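Local coordinates for Lmo2184 protein (Listeria monocytogenes serovar 1/2a, PDB 5JOQ) that probably binds heme as the surface lipoprotein that feeds an iron-uptake ABC transporter, at residues 154-157 / 158-162; 138-141 / 142-146; 240-243 / 244-248. One frame throughout, in Å; residues are numbered along the deposited sequence. Where two conformers were deposited one is given.

Interaction 1: residues 154-157 / 158-162; sequences IDQV and KSNVA
Lys158 runs along Ile154 and Asp155, one turn earlier on the helix. CB sits 3.6 Å from Ile154 O; with CG anti to the carbonyl carbon of Lys158 (chi1 -77°), CG stays over the same oxygen. CD then touches the CG2 methyl of Ile154 at 3.9 Å, with Asp155 OD1 a little further off. A bend at the third torsion turns the rest of the chain away from the helix. NZ ends 4.6 Å from Asp155 OD1, too far for a salt bridge, and water 1 spans the gap: it donates to Asp155 OD1 at 2.7 Å and receives a long, weak bond from Lys158 NZ.

Gln156 and Asn160 are joined by a direct side-chain bond. Gln156 NE2 donates to Asn160 OD1 over 2.9 Å; the acceptor lies in the plane of the Gln156 amide, whereas the donor stands above the Asn160 carbonyl plane, the two amides being turned 46° apart. The other amide atom of Asn160, ND2, has a weak bond to Glu284. Beneath, Val157 and Val161 bring their CG1 methyls to 4.4 Å and press on helix 276-288 through Leu280, Glu284 and Tyr288. Apolar inner face, polar outer face, i to i+4 pairing: this is the C-terminal end of the long helix 140-161, which runs between the two lobes as in other family 8 solute-binding proteins.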
ATOM      1  N   ILE A 154     -31.313  -1.854  -7.814  1.00 18.91           N
ATOM      2  CA  ILE A 154     -31.428  -0.786  -6.839  1.00 20.85           C
ATOM      3  C   ILE A 154     -32.818  -0.757  -6.221  1.00 17.47           C
ATOM      4  O   ILE A 154     -32.974  -0.620  -5.024  1.00 21.39           O
ATOM      5  CB  ILE A 154     -31.150   0.604  -7.473  1.00 19.22           C
ATOM      6  CG1 ILE A 154     -29.728   0.725  -8.028  1.00 20.77           C
ATOM      7  CG2 ILE A 154     -31.448   1.725  -6.503  1.00 16.04           C
ATOM      8  CD1 ILE A 154     -28.703  -0.170  -7.402  1.00 27.58           C
ATOM      9  N   ASP A 155     -33.829  -0.911  -7.056  1.00 15.32           N
ATOM     10  CA  ASP A 155     -35.201  -0.876  -6.587  1.00 15.85           C
ATOM     11  C   ASP A 155     -35.450  -1.993  -5.592  1.00 18.27           C
ATOM     12  O   ASP A 155     -36.198  -1.817  -4.652  1.00 20.13           O
ATOM     13  CB  ASP A 155     -36.201  -0.934  -7.743  1.00 19.09           C
ATOM     14  CG  ASP A 155     -36.373   0.405  -8.440  1.00 25.60           C
ATOM     15  OD1 ASP A 155     -35.826   1.403  -7.954  1.00 29.40           O
ATOM     16  OD2 ASP A 155     -37.063   0.445  -9.470  1.00 29.02           O
ATOM     17  N   GLN A 156     -34.832  -3.144  -5.816  1.00 18.04           N
ATOM     18  CA  GLN A 156     -35.043  -4.275  -4.913  1.00 20.29           C
ATOM     19  C   GLN A 156     -34.485  -3.988  -3.518  1.00 20.90           C
ATOM     20  O   GLN A 156     -35.118  -4.315  -2.500  1.00 19.19           O
ATOM     21  CB  GLN A 156     -34.406  -5.542  -5.499  1.00 20.42           C
ATOM     22  CG  GLN A 156     -34.579  -6.761  -4.582  1.00 28.21           C
ATOM     23  CD  GLN A 156     -36.041  -7.180  -4.498  1.00 39.94           C
ATOM     24  OE1 GLN A 156     -36.662  -7.477  -5.527  1.00 46.54           O
ATOM     25  NE2 GLN A 156     -36.613  -7.172  -3.277  1.00 37.71           N
ATOM     26  N   VAL A 157     -33.287  -3.405  -3.442  1.00 19.44           N
ATOM     27  CA  VAL A 157     -32.735  -3.021  -2.135  1.00 16.95           C
ATOM     28  C   VAL A 157     -33.630  -1.984  -1.479  1.00 19.65           C
ATOM     29  O   VAL A 157     -34.006  -2.111  -0.312  1.00 19.12           O
ATOM     30  CB  VAL A 157     -31.291  -2.508  -2.286  1.00 18.19           C
ATOM     31  CG1 VAL A 157     -30.745  -2.023  -0.899  1.00 17.59           C
ATOM     32  CG2 VAL A 157     -30.432  -3.642  -2.828  1.00 22.17           C
ATOM     33  N   LYS A 158     -34.034  -0.967  -2.237  1.00 15.28           N
ATOM     34  CA  LYS A 158     -34.906   0.059  -1.669  1.00 17.66           C
ATOM     35  C   LYS A 158     -36.174  -0.555  -1.092  1.00 17.12           C
ATOM     36  O   LYS A 158     -36.588  -0.222   0.023  1.00 18.63           O
ATOM     37  CB  LYS A 158     -35.252   1.095  -2.748  1.00 21.86           C
ATOM     38  CG  LYS A 158     -34.142   2.109  -3.049  1.00 24.60           C
ATOM     39  CD  LYS A 158     -34.442   2.931  -4.318  1.00 31.58           C
ATOM     40  CE  LYS A 158     -34.398   4.455  -4.157  1.00 36.45           C
ATOM     41  NZ  LYS A 158     -34.507   5.137  -5.550  1.00 36.04           N
ATOM     42  N   SER A 159     -36.800  -1.462  -1.830  1.00 17.90           N
ATOM     43  CA  SER A 159     -37.999  -2.118  -1.371  1.00 20.10           C
ATOM     44  C   SER A 159     -37.737  -2.938  -0.097  1.00 25.39           C
ATOM     45  O   SER A 159     -38.491  -2.901   0.834  1.00 25.04           O
ATOM     46  CB  SER A 159     -38.540  -3.022  -2.478  1.00 22.78           C
ATOM     47  OG  SER A 159     -39.597  -3.804  -2.010  1.00 33.51           O
ATOM     48  N   ASN A 160     -36.623  -3.643  -0.071  1.00 24.82           N
ATOM     49  CA  ASN A 160     -36.244  -4.476   1.051  1.00 25.07           C
ATOM     50  C   ASN A 160     -36.102  -3.693   2.347  1.00 23.33           C
ATOM     51  O   ASN A 160     -36.502  -4.153   3.376  1.00 24.26           O
ATOM     52  CB  ASN A 160     -34.864  -5.087   0.811  1.00 28.61           C
ATOM     53  CG  ASN A 160     -34.864  -6.265  -0.129  1.00 34.17           C
ATOM     54  OD1 ASN A 160     -35.893  -6.786  -0.509  1.00 34.18           O
ATOM     55  ND2 ASN A 160     -33.674  -6.690  -0.502  1.00 35.74           N
ATOM     56  N   VAL A 161     -35.506  -2.515   2.289  1.00 23.93           N
ATOM     57  CA  VAL A 161     -35.277  -1.722   3.488  1.00 22.41           C
ATOM     58  C   VAL A 161     -36.313  -0.670   3.845  1.00 23.91           C
ATOM     59  O   VAL A 161     -36.237  -0.049   4.875  1.00 21.05           O
ATOM     60  CB  VAL A 161     -33.937  -0.976   3.352  1.00 19.21           C
ATOM     61  CG1 VAL A 161     -32.829  -1.935   2.993  1.00 19.38           C
ATOM     62  CG2 VAL A 161     -34.041   0.111   2.305  1.00 18.10           C
ATOM     63  N   ALA A 162     -37.310  -0.498   2.999  1.00 24.51           N
ATOM     64  CA  ALA A 162     -38.256   0.578   3.195  1.00 24.25           C
ATOM     65  C   ALA A 162     -38.955   0.613   4.535  1.00 26.08           C
ATOM     66  O   ALA A 162     -39.165   1.668   5.061  1.00 29.37           O
ATOM     67  CB  ALA A 162     -39.284   0.588   2.085  1.00 25.39           C
TER
HETATM   68  O   HOH W   1     -34.112   3.473  -8.483  1.00 32.50           O

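Interaction 2: residues 138-141 / 142-146; sequences DRIE and EATKL
Arg139 and Glu142 meet at the N-terminal start of helix 140-161, where Arg139 occupies the N-cap position. Its carbonyl accepts from Ala143 N at 2.9 Å, opening the helical ladder, and Lys145 N donates to Glu141 O in the same pattern. Ile140 O takes two donors, both from Thr144: the backbone N at 2.9 Å and OG1 at 2.7 Å, arriving from opposite faces of the carbonyl plane. With OG1 placed beside its own backbone N (chi1 -59°), the hydroxyl can bend back onto this carbonyl of the preceding turn.

The Arg139 guanidinium spends its hydrogens away from Glu142. NH1 donates to Asp138 O at 3.1 Å, and NH2 bonds to Asp52 O in a neighbouring loop. Glu142 OE1 rests 3.5 Å from Arg139 CD, while OE2, 4.6 Å from Arg139 NE and well out of the guanidinium plane, probably adds only a charge attraction. The two carboxylates would probably repel, with OE1 of Glu141 and OE1 of Glu142 only 4.0 Å apart, yet water 2 mediates between them. It donates to Glu142 OE1 at 2.8 Å, and its other bond, to Glu141 OE1, is weak.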
ATOM      1  N   ASP A 138     -24.106   5.763 -30.408  0.59 21.23           N
ATOM      2  CA  ASP A 138     -25.065   4.905 -31.111  0.59 20.65           C
ATOM      3  C   ASP A 138     -25.212   3.551 -30.417  0.59 20.35           C
ATOM      4  O   ASP A 138     -25.130   2.494 -31.051  0.59 20.51           O
ATOM      5  CB  ASP A 138     -24.665   4.712 -32.577  0.59 23.91           C
ATOM      6  CG  ASP A 138     -25.800   4.116 -33.422  0.59 25.82           C
ATOM      7  OD1 ASP A 138     -26.927   3.923 -32.900  0.59 24.99           O
ATOM      8  OD2 ASP A 138     -25.571   3.855 -34.618  0.59 27.83           O
ATOM      9  N   ARG A 139     -25.409   3.586 -29.103  1.00 15.72           N
ATOM     10  CA  ARG A 139     -25.649   2.372 -28.322  1.00 15.03           C
ATOM     11  C   ARG A 139     -26.830   2.587 -27.391  1.00 14.98           C
ATOM     12  O   ARG A 139     -26.802   2.192 -26.219  1.00 13.34           O
ATOM     13  CB  ARG A 139     -24.401   1.952 -27.529  1.00 14.73           C
ATOM     14  CG  ARG A 139     -23.217   1.488 -28.417  1.00 15.77           C
ATOM     15  CD  ARG A 139     -23.550   0.250 -29.234  1.00 17.93           C
ATOM     16  NE  ARG A 139     -22.365  -0.326 -29.876  1.00 21.65           N
ATOM     17  CZ  ARG A 139     -21.909   0.016 -31.085  1.00 26.00           C
ATOM     18  NH1 ARG A 139     -22.529   0.972 -31.779  1.00 21.65           N
ATOM     19  NH2 ARG A 139     -20.811  -0.575 -31.591  1.00 26.17           N
ATOM     20  N   ILE A 140     -27.880   3.237 -27.898  1.00 16.38           N
ATOM     21  CA  ILE A 140     -28.987   3.622 -27.024  1.00 14.37           C
ATOM     22  C   ILE A 140     -29.668   2.377 -26.458  1.00 17.13           C
ATOM     23  O   ILE A 140     -30.015   2.324 -25.270  1.00 14.13           O
ATOM     24  CB  ILE A 140     -29.971   4.521 -27.801  1.00 15.94           C
ATOM     25  CG1 ILE A 140     -29.349   5.909 -28.066  1.00 16.44           C
ATOM     26  CG2 ILE A 140     -31.336   4.645 -27.088  1.00 17.01           C
ATOM     27  CD1 ILE A 140     -30.176   6.807 -29.013  1.00 18.86           C
ATOM     28  N   GLU A 141     -29.895   1.365 -27.305  1.00 15.85           N
ATOM     29  CA  GLU A 141     -30.518   0.128 -26.836  1.00 17.04           C
ATOM     30  C   GLU A 141     -29.671  -0.556 -25.757  1.00 16.22           C
ATOM     31  O   GLU A 141     -30.197  -0.997 -24.716  1.00 16.33           O
ATOM     32  CB  GLU A 141     -30.753  -0.806 -28.034  1.00 23.89           C
ATOM     33  CG  GLU A 141     -31.533  -0.123 -29.193  1.00 37.76           C
ATOM     34  CD  GLU A 141     -30.663   0.497 -30.343  1.00 42.93           C
ATOM     35  OE1 GLU A 141     -29.640   1.219 -30.089  1.00 36.66           O
ATOM     36  OE2 GLU A 141     -31.049   0.261 -31.526  1.00 44.71           O
ATOM     37  N   GLU A 142     -28.352  -0.634 -25.965  1.00 17.20           N
ATOM     38  CA  GLU A 142     -27.507  -1.298 -24.976  1.00 16.65           C
ATOM     39  C   GLU A 142     -27.480  -0.522 -23.659  1.00 15.36           C
ATOM     40  O   GLU A 142     -27.482  -1.127 -22.567  1.00 14.96           O
ATOM     41  CB  GLU A 142     -26.091  -1.466 -25.527  1.00 17.67           C
ATOM     42  CG  GLU A 142     -25.960  -2.489 -26.654  1.00 19.73           C
ATOM     43  CD  GLU A 142     -26.313  -1.911 -28.021  1.00 23.45           C
ATOM     44  OE1 GLU A 142     -26.740  -0.737 -28.127  1.00 20.95           O
ATOM     45  OE2 GLU A 142     -26.170  -2.659 -28.991  1.00 27.09           O
ATOM     46  N   ALA A 143     -27.448   0.812 -23.735  1.00 13.07           N
ATOM     47  CA  ALA A 143     -27.428   1.633 -22.512  1.00 17.77           C
ATOM     48  C   ALA A 143     -28.729   1.498 -21.737  1.00 15.99           C
ATOM     49  O   ALA A 143     -28.723   1.419 -20.491  1.00 14.18           O
ATOM     50  CB  ALA A 143     -27.210   3.108 -22.859  1.00 11.95           C
ATOM     51  N   THR A 144     -29.847   1.491 -22.470  1.00 13.19           N
ATOM     52  CA  THR A 144     -31.176   1.335 -21.884  1.00 15.08           C
ATOM     53  C   THR A 144     -31.298   0.002 -21.147  1.00 16.59           C
ATOM     54  O   THR A 144     -31.822  -0.054 -20.034  1.00 14.98           O
ATOM     55  CB  THR A 144     -32.220   1.452 -23.004  1.00 14.93           C
ATOM     56  OG1 THR A 144     -32.077   2.726 -23.632  1.00 16.23           O
ATOM     57  CG2 THR A 144     -33.643   1.343 -22.488  1.00 16.70           C
ATOM     58  N   LYS A 145     -30.869  -1.083 -21.786  1.00 14.88           N
ATOM     59  CA  LYS A 145     -30.840  -2.392 -21.149  1.00 16.82           C
ATOM     60  C   LYS A 145     -29.963  -2.384 -19.882  1.00 17.77           C
ATOM     61  O   LYS A 145     -30.340  -2.918 -18.831  1.00 17.56           O
ATOM     62  CB  LYS A 145     -30.319  -3.407 -22.169  1.00 19.80           C
ATOM     63  CG  LYS A 145     -30.030  -4.790 -21.584  1.00 29.65           C
ATOM     64  CD  LYS A 145     -31.287  -5.405 -20.973  1.00 40.88           C
ATOM     65  CE  LYS A 145     -31.107  -6.909 -20.675  1.00 48.78           C
ATOM     66  NZ  LYS A 145     -29.826  -7.188 -19.956  1.00 47.70           N
ATOM     67  N   LEU A 146     -28.770  -1.815 -19.973  1.00 15.44           N
ATOM     68  CA  LEU A 146     -27.896  -1.810 -18.800  1.00 15.50           C
ATOM     69  C   LEU A 146     -28.537  -1.039 -17.657  1.00 14.70           C
ATOM     70  O   LEU A 146     -28.540  -1.498 -16.500  1.00 16.25           O
ATOM     71  CB  LEU A 146     -26.535  -1.199 -19.158  1.00 15.90           C
ATOM     72  CG  LEU A 146     -25.489  -1.009 -18.049  1.00 17.97           C
ATOM     73  CD1 LEU A 146     -25.182  -2.345 -17.385  1.00 18.94           C
ATOM     74  CD2 LEU A 146     -24.198  -0.378 -18.669  1.00 15.88           C
TER
HETATM   75  O   HOH W   2     -27.632  -0.297 -30.692  1.00 39.47           O

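Interaction 3: residues 240-243 / 244-248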
ATOM      1  N   ASP A 240      -7.383  -1.040  11.937  1.00 12.79           N
ATOM      2  CA  ASP A 240      -8.507  -1.430  12.801  1.00 14.72           C
ATOM      3  C   ASP A 240      -8.046  -1.545  14.242  1.00 15.89           C
ATOM      4  O   ASP A 240      -8.720  -1.065  15.169  1.00 14.61           O
ATOM      5  CB  ASP A 240      -9.122  -2.754  12.319  1.00 11.99           C
ATOM      6  CG  ASP A 240     -10.183  -3.306  13.305  1.00 16.89           C
ATOM      7  OD1 ASP A 240     -11.204  -2.627  13.515  1.00 14.04           O
ATOM      8  OD2 ASP A 240      -9.934  -4.381  13.901  1.00 20.99           O
ATOM      9  N   GLU A 241      -6.904  -2.217  14.467  1.00 13.19           N
ATOM     10  CA  GLU A 241      -6.377  -2.291  15.827  1.00 14.72           C
ATOM     11  C   GLU A 241      -6.050  -0.902  16.380  1.00 13.80           C
ATOM     12  O   GLU A 241      -6.214  -0.655  17.576  1.00 17.43           O
ATOM     13  CB  GLU A 241      -5.106  -3.156  15.892  1.00 17.66           C
ATOM     14  CG  GLU A 241      -5.273  -4.569  15.438  1.00 17.10           C
ATOM     15  CD  GLU A 241      -6.122  -5.436  16.363  1.00 22.33           C
ATOM     16  OE1 GLU A 241      -6.363  -5.111  17.552  1.00 18.39           O
ATOM     17  OE2 GLU A 241      -6.525  -6.495  15.874  1.00 24.13           O
ATOM     18  N   GLU A 242      -5.546  -0.001  15.539  1.00 13.54           N
ATOM     19  CA  GLU A 242      -5.182   1.318  16.047  1.00 18.35           C
ATOM     20  C   GLU A 242      -6.425   2.112  16.458  1.00 19.21           C
ATOM     21  O   GLU A 242      -6.444   2.759  17.514  1.00 17.96           O
ATOM     22  CB  GLU A 242      -4.379   2.081  14.983  1.00 19.11           C
ATOM     23  CG  GLU A 242      -3.676   3.343  15.576  1.00 29.87           C
ATOM     24  CD  GLU A 242      -4.625   4.551  15.849  1.00 31.48           C
ATOM     25  OE1 GLU A 242      -5.612   4.755  15.111  1.00 30.13           O
ATOM     26  OE2 GLU A 242      -4.344   5.312  16.812  1.00 28.10           O
ATOM     27  N   PHE A 243      -7.482   2.024  15.655  1.00 14.81           N
ATOM     28  CA  PHE A 243      -8.733   2.749  15.922  1.00 14.76           C
ATOM     29  C   PHE A 243      -9.267   2.452  17.317  1.00 17.27           C
ATOM     30  O   PHE A 243      -9.651   3.378  18.056  1.00 15.23           O
ATOM     31  CB  PHE A 243      -9.751   2.353  14.842  1.00 14.75           C
ATOM     32  CG  PHE A 243     -10.896   3.341  14.601  1.00 12.63           C
ATOM     33  CD1 PHE A 243     -10.766   4.361  13.643  1.00 16.95           C
ATOM     34  CD2 PHE A 243     -12.120   3.161  15.222  1.00 14.57           C
ATOM     35  CE1 PHE A 243     -11.861   5.240  13.359  1.00 16.35           C
ATOM     36  CE2 PHE A 243     -13.221   4.014  14.942  1.00 14.48           C
ATOM     37  CZ  PHE A 243     -13.084   5.050  14.024  1.00 13.01           C
ATOM     38  N   LYS A 244      -9.253   1.162  17.719  1.00 17.88           N
ATOM     39  CA  LYS A 244      -9.769   0.720  19.013  1.00 16.98           C
ATOM     40  C   LYS A 244      -8.976   1.244  20.205  1.00 18.58           C
ATOM     41  O   LYS A 244      -9.495   1.217  21.332  1.00 21.02           O
ATOM     42  CB  LYS A 244      -9.776  -0.825  19.092  1.00 21.27           C
ATOM     43  CG  LYS A 244     -10.655  -1.496  18.039  1.00 23.50           C
ATOM     44  CD  LYS A 244     -10.699  -3.038  18.204  1.00 27.49           C
ATOM     45  CE  LYS A 244      -9.517  -3.741  17.561  1.00 31.72           C
ATOM     46  NZ  LYS A 244      -9.497  -5.225  17.840  1.00 34.35           N
ATOM     47  N   THR A 245      -7.708   1.622  20.026  1.00 15.16           N
ATOM     48  CA  THR A 245      -6.888   2.131  21.140  1.00 17.19           C
ATOM     49  C   THR A 245      -6.866   3.647  21.220  1.00 21.95           C
ATOM     50  O   THR A 245      -6.285   4.200  22.160  1.00 24.60           O
ATOM     51  CB  THR A 245      -5.433   1.683  21.002  1.00 23.54           C
ATOM     52  OG1 THR A 245      -4.828   2.454  19.934  1.00 27.13           O
ATOM     53  CG2 THR A 245      -5.370   0.198  20.697  1.00 28.19           C
ATOM     54  N   ASN A 246      -7.448   4.321  20.243  1.00 18.98           N
ATOM     55  CA  ASN A 246      -7.285   5.753  20.063  1.00 21.32           C
ATOM     56  C   ASN A 246      -8.332   6.498  20.885  1.00 21.63           C
ATOM     57  O   ASN A 246      -9.531   6.360  20.624  1.00 21.48           O
ATOM     58  CB  ASN A 246      -7.436   6.064  18.572  1.00 22.30           C
ATOM     59  CG  ASN A 246      -7.013   7.463  18.222  1.00 26.99           C
ATOM     60  OD1 ASN A 246      -7.133   8.397  19.040  1.00 23.40           O
ATOM     61  ND2 ASN A 246      -6.529   7.633  16.982  1.00 25.56           N
ATOM     62  N   ASP A 247      -7.892   7.320  21.844  1.00 19.83           N
ATOM     63  CA  ASP A 247      -8.857   8.116  22.617  1.00 18.69           C
ATOM     64  C   ASP A 247      -9.833   8.860  21.720  1.00 20.18           C
ATOM     65  O   ASP A 247     -10.979   9.103  22.110  1.00 19.41           O
ATOM     66  CB  ASP A 247      -8.132   9.122  23.496  1.00 20.40           C
ATOM     67  CG  ASP A 247      -7.485   8.454  24.713  1.00 27.58           C
ATOM     68  OD1 ASP A 247      -8.019   7.436  25.195  1.00 32.67           O
ATOM     69  OD2 ASP A 247      -6.476   8.954  25.169  1.00 30.50           O
ATOM     70  N   ILE A 248      -9.373   9.230  20.543  1.00 16.88           N
ATOM     71  CA  ILE A 248     -10.183   9.980  19.622  1.00 17.95           C
ATOM     72  C   ILE A 248     -11.466   9.248  19.223  1.00 16.30           C
ATOM     73  O   ILE A 248     -12.455   9.885  19.042  1.00 20.68           O
ATOM     74  CB  ILE A 248      -9.388  10.311  18.335  1.00 22.29           C
ATOM     75  CG1 ILE A 248      -8.110  11.084  18.667  1.00 32.69           C
ATOM     76  CG2 ILE A 248     -10.218  11.103  17.351  1.00 21.92           C
ATOM     77  CD1 ILE A 248      -8.397  12.384  19.352  1.00 39.48           C
TER
HETATM   78  O   HOH W   3     -11.742  -5.881  15.303  1.00 42.46           O
HETATM   79  O   HOH W   4      -8.648  -7.727  16.368  1.00 36.75           O
HETATM   80  O   HOH W   5      -3.507   4.901  19.250  1.00 19.80           O
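Glu242 and Thr245 form the compact part of this helix end. Glu242 O is gripped by two donors from one residue, Thr245 N at 3.0 Å and Thr245 OG1 at 2.9 Å. The backbone donor stands well above the carbonyl plane, while the hydroxyl lies much nearer to it; with OG1 lodged between its own N and carbonyl carbon (chi1 73°), it faces that oxygen. Asn246 N bonds to Phe243 O; this bond and that of Thr245 N each reach back three residues, where the helix is weakly bonded and about to end. Asn246 ND2 lies 3.2 Å from Glu242 OE2, amide and carboxylate planes 78° apart, and water 5 ties Glu242 OE2 to Thr245 OG1. Asn246 also N-caps the short helix that follows: its OD1, whose place is less sure, accepts from Ile248 N.

Lys244 is the exposed side chain here. Its chain runs alongside Glu241, and NZ meets Glu241 OE1 in a salt bridge of 3.1 Å, from above the carboxylate plane. Water 4 accepts from Lys244 NZ and donates to Glu241 OE2. Asp240 OD2 stays 4.1 Å from Lys244 NZ; water 3 donates to OD2 and takes a weak bond from NZ, and OD2 has its salt bridge with Lys237.

Asp103, Tyr208, Ser178 and Leu180 of the second subunit pack on Asp240, Glu241, Glu242 and Thr245 in turn. Arg226 pairs with Asp240 and makes a cation-pi contact with Phe243, which stacks on Trp249, so the end of helix 233-245 meets strand 223-227 through Arg226 and helix 247-250 through Trp249.

Each contact lies within consecutive residues, so none closes a long loop, and the three follow one another without nesting or crossing. Interaction 2 comes first, where helix 140-161 starts beside helix 123-136 and the loop around Leu51 to Leu53. Interaction 1 follows at the other end of the same helix, its centre about 24 Å away, against helix 276-288 near the C terminus. Together they mark the two ends of one long rod spanning the molecule. Interaction 3 comes much later, joining helix 233-245 to strand 223-227 and helix 247-250; its centre is about 47 Å from that of interaction 2, on the opposite side of the chain's centre.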